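Tumour necrosis factor receptor (Ectromelia virus, PDB 3ON9) probably blunts host immune defence by binding tumour necrosis factor and chemokines outside the cell, the chain here being its chemokine-binding SECRET domain. Local coordinates at residues A[100-103]-A[104-107]. Sequence-based numbering, arbitrary orientation.
Sequences PTTK and VYLM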
loop_
_atom_site.group_PDB
_atom_site.type_symbol
_atom_site.label_atom_id
_atom_site.label_comp_id
_atom_site.label_asym_id
_atom_site.label_seq_id
_atom_site.Cartn_x
_atom_site.Cartn_y
_atom_site.Cartn_z
ATOM N N PRO A 100 -9.869 -9.074 -1.446
ATOM C CA PRO A 100 -9.428 -9.001 -0.048
ATOM C C PRO A 100 -9.906 -10.210 0.742
ATOM O O PRO A 100 -10.825 -10.914 0.318
ATOM C CB PRO A 100 -10.117 -7.738 0.494
ATOM C CG PRO A 100 -11.005 -7.250 -0.557
ATOM C CD PRO A 100 -10.991 -8.169 -1.733
ATOM N N THR A 101 -9.292 -10.449 1.891
ATOM C CA THR A 101 -9.667 -11.624 2.665
ATOM C C THR A 101 -10.883 -11.394 3.562
ATOM O O THR A 101 -11.416 -12.339 4.128
ATOM C CB THR A 101 -8.493 -12.139 3.505
ATOM O OG1 THR A 101 -8.120 -11.137 4.453
ATOM C CG2 THR A 101 -7.307 -12.500 2.615
ATOM N N THR A 102 -11.316 -10.143 3.708
ATOM C CA THR A 102 -12.541 -9.831 4.447
ATOM C C THR A 102 -13.281 -8.711 3.739
ATOM O O THR A 102 -12.678 -7.977 2.968
ATOM C CB THR A 102 -12.246 -9.371 5.880
ATOM O OG1 THR A 102 -11.473 -8.163 5.851
ATOM C CG2 THR A 102 -11.470 -10.445 6.641
ATOM N N LYS A 103 -14.576 -8.566 4.012
ATOM C CA LYS A 103 -15.322 -7.447 3.427
ATOM C C LYS A 103 -16.233 -6.713 4.407
ATOM O O LYS A 103 -17.000 -5.829 4.011
ATOM C CB LYS A 103 -16.111 -7.891 2.192
ATOM C CG LYS A 103 -17.130 -8.998 2.416
ATOM C CD LYS A 103 -17.975 -9.109 1.157
ATOM C CE LYS A 103 -19.133 -10.068 1.309
ATOM N NZ LYS A 103 -19.946 -10.043 0.066
ATOM N N VAL A 104 -16.125 -7.055 5.687
ATOM C CA VAL A 104 -16.889 -6.379 6.728
ATOM C C VAL A 104 -15.991 -5.424 7.516
ATOM O O VAL A 104 -15.032 -5.852 8.167
ATOM C CB VAL A 104 -17.535 -7.387 7.696
ATOM C CG1 VAL A 104 -18.277 -6.653 8.815
ATOM C CG2 VAL A 104 -18.467 -8.316 6.937
ATOM N N TYR A 105 -16.300 -4.131 7.449
ATOM C CA TYR A 105 -15.441 -3.098 8.037
ATOM C C TYR A 105 -16.227 -2.171 8.954
ATOM O O TYR A 105 -17.458 -2.111 8.888
ATOM C CB TYR A 105 -14.712 -2.314 6.931
ATOM C CG TYR A 105 -13.801 -3.234 6.155
ATOM C CD1 TYR A 105 -12.671 -3.759 6.753
ATOM C CD2 TYR A 105 -14.110 -3.636 4.858
ATOM C CE1 TYR A 105 -11.851 -4.643 6.082
ATOM C CE2 TYR A 105 -13.290 -4.521 4.171
ATOM C CZ TYR A 105 -12.164 -5.018 4.791
ATOM O OH TYR A 105 -11.323 -5.897 4.137
ATOM N N LEU A 106 -15.513 -1.466 9.822
ATOM C CA LEU A 106 -16.157 -0.599 10.795
ATOM C C LEU A 106 -16.319 0.824 10.274
ATOM O O LEU A 106 -17.213 1.548 10.719
ATOM C CB LEU A 106 -15.363 -0.579 12.100
ATOM C CG LEU A 106 -15.220 -1.947 12.775
ATOM C CD1 LEU A 106 -14.239 -1.888 13.936
ATOM C CD2 LEU A 106 -16.581 -2.439 13.233
ATOM N N MET A 107 -15.467 1.221 9.326
ATOM C CA MET A 107 -15.455 2.599 8.840
ATOM C C MET A 107 -15.655 2.620 7.332
ATOM O O MET A 107 -15.331 1.650 6.652
ATOM C CB MET A 107 -14.129 3.277 9.205
ATOM C CG MET A 107 -13.983 3.555 10.687
ATOM S SD MET A 107 -12.285 3.884 11.183
ATOM C CE MET A 107 -11.519 2.273 11.000
HETATM O O HOH W 1 -12.291 -6.960 8.144
HETATM O O HOH W 2 -18.457 -3.216 5.762
#
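The carbonyl of Val104 is tied back to Thr102 by a water: that water donates to Val104 O at 3.0 Å and also bonds Thr102 OG1. Val104 thus takes part mainly through its backbone carbonyl. Its branched side chain remains on the exposed side of the loop, as does the extended chain of Lys103, whose ammonium group suits a place facing solvent. Next comes Tyr105, whose ring reaches back along the chain because CG sits beside the backbone N, anti to the carbonyl carbon (chi1 -63°). Lys103 CA approaches the ring obliquely, 3.6 Å from Tyr105 CE2, a contact that a long flat side chain can make while carrying its hydroxyl on to Thr102. There the two side chains cross at about a right angle, and Tyr105 OH lies 2.8 Å from Thr102 OG1 and 2.7 Å from Thr102 O. A threonine fits this spot: its small hydroxyl, standing between its own N and carbonyl carbon (chi1 62°), meets both the phenol oxygen and the bridging water. All this belongs to the loop between strands 95-97 and 110-116 of the SECRET domain, a beta-sandwich. The loop runs beside strand 140-145 of the other sheet, on which Tyr105 touches Asp140 and Val142 and Pro100 rests on Val142 and Tyr144, a packing that suits the compact apolar ring of proline. Pro100 CB lies 4.3 Å from Tyr105 OH, a loose approach. The Tyr105 backbone N donates to a second water at 2.9 Å, which makes a weak bond to Lys103 O. Past the tyrosine, the backbone N atoms of Leu106 and Met107 are each hydrogen-bonded to the carboxylate of Asp140, one to each oxygen.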